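Local coordinates for ribonuclease P protein component 3 (Thermococcus kodakarensis KOD1, PDB 3WYZ) that probably serves as a protein subunit of ribonuclease P, the RNA-based enzyme that cleaves the 5' ends of tRNA precursors to give mature tRNA, at residues Tyr12-Asp17 / Phe31-Phe36; Met16-Glu21 / Ile175-Glu180; Val35-Leu40 / Lys64-Leu69; Lys86-Val91 / Gly106-Ile111. One frame throughout, in Å; residues are numbered along the deposited sequence.

Contact 1: Tyr12-Asp17 / Phe31-Phe36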
loop_
_atom_site.group_PDB
_atom_site.type_symbol
_atom_site.label_atom_id
_atom_site.label_comp_id
_atom_site.label_asym_id
_atom_site.label_seq_id
_atom_site.Cartn_x
_atom_site.Cartn_y
_atom_site.Cartn_z
ATOM N N TYR A 12 13.685 -4.260 -12.767
ATOM C CA TYR A 12 13.303 -2.922 -12.340
ATOM C C TYR A 12 12.366 -3.039 -11.136
ATOM O O TYR A 12 11.373 -3.759 -11.197
ATOM C CB TYR A 12 12.622 -2.182 -13.491
ATOM C CG TYR A 12 12.422 -0.709 -13.226
ATOM C CD1 TYR A 12 11.264 -0.245 -12.591
ATOM C CD2 TYR A 12 13.388 0.224 -13.597
ATOM C CE1 TYR A 12 11.078 1.106 -12.336
ATOM C CE2 TYR A 12 13.209 1.576 -13.343
ATOM C CZ TYR A 12 12.054 2.009 -12.713
ATOM O OH TYR A 12 11.873 3.344 -12.456
ATOM N N PHE A 13 12.674 -2.334 -10.050
ATOM C CA PHE A 13 11.937 -2.492 -8.791
ATOM C C PHE A 13 11.519 -1.156 -8.182
ATOM O O PHE A 13 12.300 -0.215 -8.161
ATOM C CB PHE A 13 12.789 -3.273 -7.786
ATOM C CG PHE A 13 13.252 -4.610 -8.300
ATOM C CD1 PHE A 13 12.338 -5.633 -8.537
ATOM C CD2 PHE A 13 14.597 -4.846 -8.559
ATOM C CE1 PHE A 13 12.755 -6.863 -9.014
ATOM C CE2 PHE A 13 15.022 -6.075 -9.033
ATOM C CZ PHE A 13 14.100 -7.083 -9.265
ATOM N N VAL A 14 10.288 -1.094 -7.672
ATOM C CA VAL A 14 9.730 0.129 -7.080
ATOM C C VAL A 14 9.227 -0.144 -5.659
ATOM O O VAL A 14 8.506 -1.105 -5.429
ATOM C CB VAL A 14 8.566 0.676 -7.916
ATOM C CG1 VAL A 14 7.928 1.887 -7.236
ATOM C CG2 VAL A 14 9.042 1.029 -9.323
ATOM N N GLU A 15 9.619 0.703 -4.713
ATOM C CA GLU A 15 9.125 0.607 -3.336
ATOM C C GLU A 15 8.028 1.650 -3.149
ATOM O O GLU A 15 8.299 2.842 -3.165
ATOM C CB GLU A 15 10.276 0.811 -2.348
ATOM C CG GLU A 15 9.892 0.907 -0.876
ATOM C CD GLU A 15 8.903 -0.152 -0.418
ATOM O OE1 GLU A 15 7.693 0.066 -0.590
ATOM O OE2 GLU A 15 9.333 -1.184 0.144
ATOM N N MET A 16 6.794 1.176 -2.981
ATOM C CA MET A 16 5.605 2.024 -2.988
ATOM C C MET A 16 5.278 2.688 -1.659
ATOM O O MET A 16 4.493 3.627 -1.630
ATOM C CB MET A 16 4.383 1.213 -3.423
ATOM C CG MET A 16 4.392 0.783 -4.875
ATOM S SD MET A 16 4.369 2.183 -5.997
ATOM C CE MET A 16 2.644 2.678 -5.908
ATOM N N ASP A 17 5.869 2.219 -0.567
ATOM C CA ASP A 17 5.475 2.690 0.753
ATOM C C ASP A 17 6.608 2.565 1.774
ATOM O O ASP A 17 6.861 1.492 2.307
ATOM C CB ASP A 17 4.234 1.900 1.193
ATOM C CG ASP A 17 3.622 2.401 2.483
ATOM O OD1 ASP A 17 3.951 3.523 2.914
ATOM O OD2 ASP A 17 2.790 1.651 3.050
ATOM N N PHE A 31 16.127 0.052 -4.711
ATOM C CA PHE A 31 14.985 0.202 -5.617
ATOM C C PHE A 31 15.205 1.352 -6.590
ATOM O O PHE A 31 15.884 2.326 -6.270
ATOM C CB PHE A 31 13.703 0.426 -4.818
ATOM C CG PHE A 31 13.322 -0.743 -3.958
ATOM C CD1 PHE A 31 13.791 -0.844 -2.648
ATOM C CD2 PHE A 31 12.505 -1.754 -4.457
ATOM C CE1 PHE A 31 13.446 -1.925 -1.852
ATOM C CE2 PHE A 31 12.162 -2.842 -3.667
ATOM C CZ PHE A 31 12.632 -2.928 -2.363
ATOM N N ASP A 32 14.619 1.227 -7.776
ATOM C CA ASP A 32 14.735 2.247 -8.816
ATOM C C ASP A 32 13.909 3.497 -8.515
ATOM O O ASP A 32 14.278 4.600 -8.919
ATOM C CB ASP A 32 14.330 1.664 -10.166
ATOM C CG ASP A 32 15.296 0.604 -10.645
ATOM O OD1 ASP A 32 15.311 -0.505 -10.068
ATOM O OD2 ASP A 32 16.054 0.889 -11.593
ATOM N N GLU A 33 12.783 3.311 -7.831
ATOM C CA GLU A 33 11.966 4.420 -7.351
ATOM C C GLU A 33 11.497 4.109 -5.943
ATOM O O GLU A 33 11.174 2.962 -5.630
ATOM C CB GLU A 33 10.746 4.630 -8.246
ATOM C CG GLU A 33 11.060 4.804 -9.722
ATOM C CD GLU A 33 9.833 5.177 -10.543
ATOM O OE1 GLU A 33 9.155 6.166 -10.180
ATOM O OE2 GLU A 33 9.556 4.484 -11.554
ATOM N N VAL A 34 11.453 5.132 -5.097
ATOM C CA VAL A 34 10.974 4.974 -3.729
ATOM C C VAL A 34 9.958 6.067 -3.418
ATOM O O VAL A 34 10.266 7.254 -3.505
ATOM C CB VAL A 34 12.127 5.015 -2.702
ATOM C CG1 VAL A 34 11.601 4.764 -1.297
ATOM C CG2 VAL A 34 13.189 3.980 -3.045
ATOM N N VAL A 35 8.743 5.652 -3.072
ATOM C CA VAL A 35 7.678 6.569 -2.697
ATOM C C VAL A 35 7.695 6.786 -1.180
ATOM O O VAL A 35 7.634 5.829 -0.419
ATOM C CB VAL A 35 6.308 6.012 -3.130
ATOM C CG1 VAL A 35 5.180 6.950 -2.713
ATOM C CG2 VAL A 35 6.281 5.763 -4.638
ATOM N N PHE A 36 7.798 8.041 -0.749
ATOM C CA PHE A 36 7.713 8.379 0.665
ATOM C C PHE A 36 6.256 8.591 1.068
ATOM O O PHE A 36 5.552 9.404 0.476
ATOM C CB PHE A 36 8.525 9.633 0.987
ATOM C CG PHE A 36 8.508 9.998 2.448
ATOM C CD1 PHE A 36 7.500 10.809 2.963
ATOM C CD2 PHE A 36 9.486 9.523 3.304
ATOM C CE1 PHE A 36 7.474 11.138 4.308
ATOM C CE2 PHE A 36 9.469 9.849 4.647
ATOM C CZ PHE A 36 8.462 10.659 5.150
#
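One face of the Y12 ring receives the CB of D32, which stands 3.6 Å from the ring centroid in a CH-pi contact, while E33 OE2 lies at the ring's edge near its plane. Over one face of the F31 ring sits E15 CB, 14° off the normal, and F13 CB approaches obliquely. These contacts join strands 14-18 and 33-41, the first two parallel strands of the TIM barrel-like fold, linked by helix 21-30 in a beta-alpha-beta unit. The strand portions 14-17 and 33-36 run almost parallel, 7° apart, with V14 beside E33 and E15 beside V34. E15 takes part with both backbone polar atoms: its N donates to E33 O, and its O accepts from V35 N at 2.8 Å in a nearly straight bond. Ahead of the strands, D32 clasps F13 twice, its N bonding F13 O while its OD1, met from above the carboxylate plane, takes the hydrogen of F13 N at 3.2 Å. The E15 chain bends at chi2, and its OE1 accepts from D17 N and also meets T176, while OE2 meets S177. Helix 188-198 packs on F13, E15 and F31. With CG of Y12 swung anti to the backbone N (chi1 -169°), the phenol reaches past D32, and its OH donates to E33 OE2 at 2.7 Å, on the anti side of that carboxylate and somewhat out of its plane.

Contact 2: Met16-Glu21 / Ile175-Glu180; sequences MDVRDE and ITSSAE
R19 and E180 form the salt bridge across this contact: NH1 of R19 donates to E180 OE2 over 3.3 Å, in the guanidinium plane and on the anti lone pair of the carboxylate, and the two planar groups are turned 43° apart. K39 is a second partner of the same E180 oxygen, and NH1 also bonds a bound glycerol. Within its own segment R19 grips D17 side-on, NE to OD1 and NH2 to OD2, the latter at 2.8 Å. The extended chain from CG to NE carries the guanidinium back alongside D17, and S178 CB lies over one of its faces. A methionine in place of R19 would probably leave the D17 and E180 carboxylates without their shared positive partner.

Hydrogen bonds from uncharged donors add to this. S178 OG donates to D17 OD2 at 2.8 Å from above the carboxylate plane, giving that oxygen two donors, while T37 serves OD1. R19 N bonds A179 O at 2.8 Å. These links, made where strands 14-18 and 173-176 run out into loops, lie where the first and last strands of the TIM barrel-like fold come together. A water bridges the strands, accepting from M16 N and donating to I175 O at 2.6 Å. Beyond it T176 OG1 accepts from S178 N in an ST turn and also meets E15.

Apolar contact is slight: V18 CG1 approaches A179 CB at 4.5 Å. Close by, D20 CB rests against E180 O at 3.5 Å; D20 is the N-cap of helix 21-30, its OD2 weakly bonded to A23 N.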
loop_
_atom_site.group_PDB
_atom_site.type_symbol
_atom_site.label_atom_id
_atom_site.label_comp_id
_atom_site.label_asym_id
_atom_site.label_seq_id
_atom_site.Cartn_x
_atom_site.Cartn_y
_atom_site.Cartn_z
ATOM N N MET A 16 6.794 1.176 -2.981
ATOM C CA MET A 16 5.605 2.024 -2.988
ATOM C C MET A 16 5.278 2.688 -1.659
ATOM O O MET A 16 4.493 3.627 -1.630
ATOM C CB MET A 16 4.383 1.213 -3.423
ATOM C CG MET A 16 4.392 0.783 -4.875
ATOM S SD MET A 16 4.369 2.183 -5.997
ATOM C CE MET A 16 2.644 2.678 -5.908
ATOM N N ASP A 17 5.869 2.219 -0.567
ATOM C CA ASP A 17 5.475 2.690 0.753
ATOM C C ASP A 17 6.608 2.565 1.774
ATOM O O ASP A 17 6.861 1.492 2.307
ATOM C CB ASP A 17 4.234 1.900 1.193
ATOM C CG ASP A 17 3.622 2.401 2.483
ATOM O OD1 ASP A 17 3.951 3.523 2.914
ATOM O OD2 ASP A 17 2.790 1.651 3.050
ATOM N N VAL A 18 7.307 3.674 2.003
ATOM C CA VAL A 18 8.246 3.813 3.118
ATOM C C VAL A 18 7.918 5.114 3.848
ATOM O O VAL A 18 7.592 6.119 3.221
ATOM C CB VAL A 18 9.722 3.804 2.660
ATOM C CG1 VAL A 18 10.106 2.437 2.133
ATOM C CG2 VAL A 18 9.986 4.846 1.598
ATOM N N ARG A 19 8.008 5.091 5.173
ATOM C CA ARG A 19 7.466 6.173 5.999
ATOM C C ARG A 19 8.495 6.877 6.887
ATOM O O ARG A 19 8.122 7.697 7.724
ATOM C CB ARG A 19 6.331 5.616 6.858
ATOM C CG ARG A 19 5.175 5.067 6.042
ATOM C CD ARG A 19 4.362 4.039 6.807
ATOM N NE ARG A 19 3.370 3.399 5.949
ATOM C CZ ARG A 19 2.440 2.550 6.377
ATOM N NH1 ARG A 19 2.353 2.231 7.665
ATOM N NH2 ARG A 19 1.584 2.021 5.510
ATOM N N ASP A 20 9.778 6.578 6.681
ATOM C CA ASP A 20 10.866 7.103 7.514
ATOM C C ASP A 20 12.007 7.643 6.638
ATOM O O ASP A 20 12.302 7.081 5.577
ATOM C CB ASP A 20 11.377 5.985 8.434
ATOM C CG ASP A 20 12.410 6.465 9.437
ATOM O OD1 ASP A 20 12.057 7.270 10.324
ATOM O OD2 ASP A 20 13.573 6.021 9.358
ATOM N N GLU A 21 12.633 8.734 7.085
ATOM C CA GLU A 21 13.755 9.355 6.365
ATOM C C GLU A 21 14.890 8.380 6.069
ATOM O O GLU A 21 15.294 8.224 4.912
ATOM C CB GLU A 21 14.346 10.518 7.164
ATOM C CG GLU A 21 13.868 11.895 6.748
ATOM C CD GLU A 21 14.711 13.015 7.341
ATOM O OE1 GLU A 21 15.518 12.754 8.262
ATOM O OE2 GLU A 21 14.565 14.165 6.881
ATOM N N ILE A 175 3.748 -5.416 -3.617
ATOM C CA ILE A 175 4.343 -5.782 -2.342
ATOM C C ILE A 175 5.132 -4.581 -1.840
ATOM O O ILE A 175 5.830 -3.929 -2.619
ATOM C CB ILE A 175 5.308 -6.982 -2.457
ATOM C CG1 ILE A 175 4.653 -8.171 -3.178
ATOM C CG2 ILE A 175 5.819 -7.385 -1.079
ATOM C CD1 ILE A 175 3.388 -8.692 -2.539
ATOM N N THR A 176 5.038 -4.307 -0.540
ATOM C CA THR A 176 5.786 -3.212 0.060
ATOM C C THR A 176 6.172 -3.496 1.507
ATOM O O THR A 176 5.528 -4.281 2.187
ATOM C CB THR A 176 5.011 -1.881 -0.028
ATOM O OG1 THR A 176 5.789 -0.839 0.567
ATOM C CG2 THR A 176 3.651 -1.973 0.671
ATOM N N SER A 177 7.245 -2.854 1.958
ATOM C CA SER A 177 7.685 -2.968 3.341
ATOM C C SER A 177 6.778 -2.184 4.282
ATOM O O SER A 177 6.545 -2.613 5.414
ATOM C CB SER A 177 9.131 -2.476 3.493
ATOM O OG SER A 177 9.226 -1.069 3.292
ATOM N N SER A 178 6.273 -1.042 3.814
ATOM C CA SER A 178 5.545 -0.094 4.665
ATOM C C SER A 178 6.409 0.228 5.884
ATOM O O SER A 178 5.918 0.271 7.013
ATOM C CB SER A 178 4.178 -0.654 5.087
ATOM O OG SER A 178 3.379 -0.963 3.959
ATOM N N ALA A 179 7.702 0.445 5.636
ATOM C CA ALA A 179 8.701 0.566 6.696
ATOM C C ALA A 179 8.560 1.877 7.451
ATOM O O ALA A 179 8.412 2.943 6.844
ATOM C CB ALA A 179 10.102 0.442 6.123
ATOM N N GLU A 180 8.578 1.782 8.778
ATOM C CA GLU A 180 8.568 2.955 9.646
ATOM C C GLU A 180 9.928 3.172 10.309
ATOM O O GLU A 180 10.099 4.106 11.094
ATOM C CB GLU A 180 7.451 2.832 10.686
ATOM C CG GLU A 180 6.074 2.789 10.032
ATOM C CD GLU A 180 4.918 2.944 11.001
ATOM O OE1 GLU A 180 5.158 3.167 12.210
ATOM O OE2 GLU A 180 3.758 2.843 10.541
HETATM O O HOH W 1 6.431 -1.533 -3.558
#

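Contact 3: Val35-Leu40 / Lys64-Leu69; sequences VFTKKL and KVALLL
Five backbone hydrogen bonds join V35-L40 to K64-L69 in parallel register, F36 beside V65 through L40 beside L69, with the strand axes 4.5 Å apart and inclined by 29°. They are the second and third strands of the TIM barrel-like fold, connected by helix 48-62 in a beta-alpha-beta unit. F36, K38 and L40 donate their N to K64, A66 and L68 O, while A66 N and L68 N return bonds to F36 O and K38 O.

On the face bearing T37 and A66, A66 CB touches both V35 CG1 and T37 OG1, each 3.6 Å away. T37 OG1 is held by D17, and the Y90 side chain packs on T37, A66 and L68. K39 runs beside L68, CG to CD2.

On the other face, helix 48-62 packs against F36, K38 and V65. The K38 chain lies alongside L67, CD to CD1 at 4.0 Å, and L40 puts one methyl, CD2, against both L67 CD1 and L69 CD2, each 3.8 Å away. The tightest carbon pair belongs to the face of T37: its CG2, set anti to the backbone N, presses on L68 CB at 3.5 Å.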
loop_
_atom_site.group_PDB
_atom_site.type_symbol
_atom_site.label_atom_id
_atom_site.label_comp_id
_atom_site.label_asym_id
_atom_site.label_seq_id
_atom_site.Cartn_x
_atom_site.Cartn_y
_atom_site.Cartn_z
ATOM N N VAL A 35 8.743 5.652 -3.072
ATOM C CA VAL A 35 7.678 6.569 -2.697
ATOM C C VAL A 35 7.695 6.786 -1.180
ATOM O O VAL A 35 7.634 5.829 -0.419
ATOM C CB VAL A 35 6.308 6.012 -3.130
ATOM C CG1 VAL A 35 5.180 6.950 -2.713
ATOM C CG2 VAL A 35 6.281 5.763 -4.638
ATOM N N PHE A 36 7.798 8.041 -0.749
ATOM C CA PHE A 36 7.713 8.379 0.665
ATOM C C PHE A 36 6.256 8.591 1.068
ATOM O O PHE A 36 5.552 9.404 0.476
ATOM C CB PHE A 36 8.525 9.633 0.987
ATOM C CG PHE A 36 8.508 9.998 2.448
ATOM C CD1 PHE A 36 7.500 10.809 2.963
ATOM C CD2 PHE A 36 9.486 9.523 3.304
ATOM C CE1 PHE A 36 7.474 11.138 4.308
ATOM C CE2 PHE A 36 9.469 9.849 4.647
ATOM C CZ PHE A 36 8.462 10.659 5.150
ATOM N N THR A 37 5.810 7.858 2.082
ATOM C CA THR A 37 4.429 7.924 2.538
ATOM C C THR A 37 4.313 8.744 3.825
ATOM O O THR A 37 4.991 8.464 4.816
ATOM C CB THR A 37 3.873 6.509 2.780
ATOM O OG1 THR A 37 3.906 5.766 1.550
ATOM C CG2 THR A 37 2.443 6.573 3.298
ATOM N N LYS A 38 3.468 9.769 3.793
ATOM C CA LYS A 38 3.151 10.544 4.984
ATOM C C LYS A 38 1.921 9.928 5.643
ATOM O O LYS A 38 0.845 9.885 5.049
ATOM C CB LYS A 38 2.877 12.005 4.626
ATOM C CG LYS A 38 2.586 12.898 5.825
ATOM C CD LYS A 38 1.863 14.170 5.411
ATOM C CE LYS A 38 1.631 15.096 6.599
ATOM N NZ LYS A 38 0.728 14.515 7.629
ATOM N N LYS A 39 2.092 9.445 6.866
ATOM C CA LYS A 39 1.001 8.851 7.624
ATOM C C LYS A 39 0.131 9.968 8.192
ATOM O O LYS A 39 0.643 10.917 8.789
ATOM C CB LYS A 39 1.565 7.966 8.734
ATOM C CG LYS A 39 0.559 7.006 9.344
ATOM C CD LYS A 39 1.266 5.872 10.072
ATOM C CE LYS A 39 0.279 4.956 10.773
ATOM N NZ LYS A 39 0.942 3.751 11.342
ATOM N N LEU A 40 -1.180 9.859 7.994
ATOM C CA LEU A 40 -2.107 10.931 8.347
ATOM C C LEU A 40 -3.335 10.424 9.108
ATOM O O LEU A 40 -4.200 9.762 8.536
ATOM C CB LEU A 40 -2.543 11.659 7.079
ATOM C CG LEU A 40 -3.496 12.840 7.237
ATOM C CD1 LEU A 40 -2.997 13.810 8.304
ATOM C CD2 LEU A 40 -3.677 13.548 5.902
ATOM N N LYS A 64 8.623 11.669 -5.045
ATOM C CA LYS A 64 7.339 10.969 -5.082
ATOM C C LYS A 64 6.783 10.842 -3.668
ATOM O O LYS A 64 7.478 10.385 -2.758
ATOM C CB LYS A 64 7.500 9.582 -5.703
ATOM C CG LYS A 64 7.963 9.598 -7.153
ATOM C CD LYS A 64 6.844 10.055 -8.068
ATOM C CE LYS A 64 7.225 10.009 -9.542
ATOM N NZ LYS A 64 6.227 10.651 -10.452
ATOM N N VAL A 65 5.531 11.242 -3.488
ATOM C CA VAL A 65 4.912 11.261 -2.171
ATOM C C VAL A 65 3.547 10.580 -2.201
ATOM O O VAL A 65 2.740 10.816 -3.108
ATOM C CB VAL A 65 4.767 12.711 -1.634
ATOM C CG1 VAL A 65 4.041 12.728 -0.295
ATOM C CG2 VAL A 65 6.135 13.362 -1.480
ATOM N N ALA A 66 3.301 9.728 -1.206
ATOM C CA ALA A 66 1.980 9.134 -0.995
ATOM C C ALA A 66 1.391 9.628 0.318
ATOM O O ALA A 66 2.117 9.981 1.246
ATOM C CB ALA A 66 2.073 7.628 -0.993
ATOM N N LEU A 67 0.068 9.653 0.386
ATOM C CA LEU A 67 -0.638 10.070 1.582
ATOM C C LEU A 67 -1.444 8.894 2.129
ATOM O O LEU A 67 -2.380 8.421 1.476
ATOM C CB LEU A 67 -1.557 11.239 1.244
ATOM C CG LEU A 67 -2.179 11.996 2.414
ATOM C CD1 LEU A 67 -1.110 12.721 3.223
ATOM C CD2 LEU A 67 -3.216 12.975 1.882
ATOM N N LEU A 68 -1.081 8.423 3.318
ATOM C CA LEU A 68 -1.770 7.292 3.939
ATOM C C LEU A 68 -2.792 7.772 4.963
ATOM O O LEU A 68 -2.427 8.281 6.025
ATOM C CB LEU A 68 -0.766 6.342 4.598
ATOM C CG LEU A 68 -1.368 5.172 5.388
ATOM C CD1 LEU A 68 -2.074 4.194 4.463
ATOM C CD2 LEU A 68 -0.293 4.471 6.200
ATOM N N LEU A 69 -4.069 7.589 4.640
ATOM C CA LEU A 69 -5.156 7.980 5.525
ATOM C C LEU A 69 -5.511 6.840 6.468
ATOM O O LEU A 69 -5.870 5.748 6.024
ATOM C CB LEU A 69 -6.399 8.372 4.720
ATOM C CG LEU A 69 -6.249 9.467 3.666
ATOM C CD1 LEU A 69 -7.613 9.769 3.054
ATOM C CD2 LEU A 69 -5.616 10.728 4.244
#

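Contact 4: Lys86-Val91 / Gly106-Ile111; sequences KALLYV and GVDALI
D108 turns its CG beside its own backbone N (chi1 -68°), bringing OD2 in front of L89 N, while L89 sets its CG anti to the backbone N (chi1 -169°), against V107 CG2. The D108 bond is short and straight: L89 N donates to OD2, on its anti lone pair, at 2.8 Å and 171°. An alanine at D108 is likely to leave L89 N without this acceptor and the start of the pairing less firmly held, since the return bonds to L89 O from D108 N and A109 N are both weak. V107 CG2 packs tightly, 3.4 Å from L89 CG, and also meets V91 CG2; the V107 and L89 side chains cross at about a right angle.

Strands 88-92 and 109-111, joined through helix 96-104, form a beta-alpha-beta unit of the TIM barrel-like fold. Y90 pairs with A109 and V91 with L110; V91 N bonds A109 O at 3.1 Å, and V91 O accepts from I111 N at 2.9 Å. V91 and L110 face helix 96-104.

On the opposite face the Y90 ring receives A109 CB obliquely, with Y90 CD1 3.7 Å from A109 CB, and I111 CD1 sits over one ring face, 4.2 Å above its plane. The Y90 hydroxyl reaches across the barrel interior to M16 O.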
loop_
_atom_site.group_PDB
_atom_site.type_symbol
_atom_site.label_atom_id
_atom_site.label_comp_id
_atom_site.label_asym_id
_atom_site.label_seq_id
_atom_site.Cartn_x
_atom_site.Cartn_y
_atom_site.Cartn_z
ATOM N N LYS A 86 -1.536 16.663 -5.003
ATOM C CA LYS A 86 -0.365 16.148 -5.713
ATOM C C LYS A 86 0.308 15.045 -4.898
ATOM O O LYS A 86 1.415 15.214 -4.388
ATOM C CB LYS A 86 0.630 17.273 -6.010
ATOM C CG LYS A 86 0.141 18.290 -7.025
ATOM C CD LYS A 86 1.250 19.264 -7.390
ATOM C CE LYS A 86 0.848 20.176 -8.535
ATOM N NZ LYS A 86 1.973 21.054 -8.959
ATOM N N ALA A 87 -0.371 13.908 -4.790
ATOM C CA ALA A 87 0.128 12.774 -4.021
ATOM C C ALA A 87 -0.726 11.551 -4.301
ATOM O O ALA A 87 -1.905 11.674 -4.650
ATOM C CB ALA A 87 0.109 13.093 -2.530
ATOM N N LEU A 88 -0.129 10.372 -4.149
ATOM C CA LEU A 88 -0.891 9.135 -4.183
ATOM C C LEU A 88 -1.720 9.075 -2.917
ATOM O O LEU A 88 -1.242 9.422 -1.838
ATOM C CB LEU A 88 0.017 7.908 -4.238
ATOM C CG LEU A 88 0.947 7.798 -5.437
ATOM C CD1 LEU A 88 1.816 6.564 -5.312
ATOM C CD2 LEU A 88 0.195 7.797 -6.760
ATOM N N LEU A 89 -2.964 8.629 -3.049
ATOM C CA LEU A 89 -3.838 8.481 -1.903
ATOM C C LEU A 89 -3.908 7.011 -1.509
ATOM O O LEU A 89 -4.509 6.202 -2.214
ATOM C CB LEU A 89 -5.230 9.038 -2.217
ATOM C CG LEU A 89 -6.196 9.198 -1.034
ATOM C CD1 LEU A 89 -5.622 10.133 0.014
ATOM C CD2 LEU A 89 -7.552 9.710 -1.512
ATOM N N TYR A 90 -3.264 6.672 -0.398
ATOM C CA TYR A 90 -3.398 5.351 0.205
ATOM C C TYR A 90 -4.407 5.407 1.343
ATOM O O TYR A 90 -4.633 6.463 1.931
ATOM C CB TYR A 90 -2.069 4.854 0.772
ATOM C CG TYR A 90 -0.941 4.658 -0.217
ATOM C CD1 TYR A 90 -1.179 4.474 -1.581
ATOM C CD2 TYR A 90 0.370 4.605 0.230
ATOM C CE1 TYR A 90 -0.136 4.281 -2.468
ATOM C CE2 TYR A 90 1.413 4.405 -0.645
ATOM C CZ TYR A 90 1.159 4.247 -1.992
ATOM O OH TYR A 90 2.212 4.052 -2.851
ATOM N N VAL A 91 -5.007 4.258 1.646
ATOM C CA VAL A 91 -5.881 4.113 2.803
ATOM C C VAL A 91 -5.463 2.873 3.582
ATOM O O VAL A 91 -5.262 1.810 3.005
ATOM C CB VAL A 91 -7.364 4.005 2.398
ATOM C CG1 VAL A 91 -8.247 3.741 3.617
ATOM C CG2 VAL A 91 -7.813 5.267 1.686
ATOM N N GLY A 106 -12.370 5.026 -5.476
ATOM C CA GLY A 106 -11.358 4.989 -6.535
ATOM C C GLY A 106 -10.007 5.493 -6.059
ATOM O O GLY A 106 -9.320 6.241 -6.754
ATOM N N VAL A 107 -9.628 5.075 -4.861
ATOM C CA VAL A 107 -8.360 5.464 -4.268
ATOM C C VAL A 107 -7.225 4.686 -4.954
ATOM O O VAL A 107 -7.462 3.632 -5.555
ATOM C CB VAL A 107 -8.395 5.216 -2.735
ATOM C CG1 VAL A 107 -7.904 3.822 -2.361
ATOM C CG2 VAL A 107 -7.606 6.271 -2.009
ATOM N N ASP A 108 -6.002 5.209 -4.881
ATOM C CA ASP A 108 -4.854 4.576 -5.550
ATOM C C ASP A 108 -4.585 3.176 -5.002
ATOM O O ASP A 108 -4.349 2.243 -5.763
ATOM C CB ASP A 108 -3.592 5.438 -5.419
ATOM C CG ASP A 108 -3.684 6.737 -6.213
ATOM O OD1 ASP A 108 -3.782 6.664 -7.459
ATOM O OD2 ASP A 108 -3.666 7.829 -5.593
ATOM N N ALA A 109 -4.613 3.028 -3.680
ATOM C CA ALA A 109 -4.359 1.725 -3.074
ATOM C C ALA A 109 -4.990 1.568 -1.704
ATOM O O ALA A 109 -5.072 2.524 -0.935
ATOM C CB ALA A 109 -2.863 1.473 -2.975
ATOM N N LEU A 110 -5.425 0.343 -1.422
ATOM C CA LEU A 110 -5.841 -0.068 -0.094
ATOM C C LEU A 110 -4.722 -0.916 0.489
ATOM O O LEU A 110 -4.402 -1.974 -0.051
ATOM C CB LEU A 110 -7.132 -0.884 -0.168
ATOM C CG LEU A 110 -7.725 -1.384 1.152
ATOM C CD1 LEU A 110 -8.114 -0.211 2.034
ATOM C CD2 LEU A 110 -8.923 -2.292 0.895
ATOM N N ILE A 111 -4.125 -0.439 1.578
ATOM C CA ILE A 111 -2.988 -1.106 2.192
ATOM C C ILE A 111 -3.469 -2.041 3.291
ATOM O O ILE A 111 -4.126 -1.599 4.237
ATOM C CB ILE A 111 -1.996 -0.092 2.805
ATOM C CG1 ILE A 111 -1.601 0.990 1.792
ATOM C CG2 ILE A 111 -0.752 -0.802 3.323
ATOM C CD1 ILE A 111 -0.954 0.478 0.517
#

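How the contacts relate
The four contacts belong to one parallel sheet. Contacts 1 and 3 share V35 and F36 on strand 33-41, with centres about 13 Å apart; contacts 1 and 2 share M16 and D17. Contact 2 links the first strand to the last, and the chain between its segments contains contacts 3 and 4. Contact 3 passes to contact 4 through the neighbouring strands 65-70 and 88-92, where L67 N lies 2.6 Å from L88 O. Inside, Y90 OH of contact 4 probably bonds M16 O, 2.6 Å away, tying it to contacts 1 and 2. Glycerol, probably from the crystallisation liquor, lies near D17, R19, K39 and I111, about 3 Å from the R19 side chain.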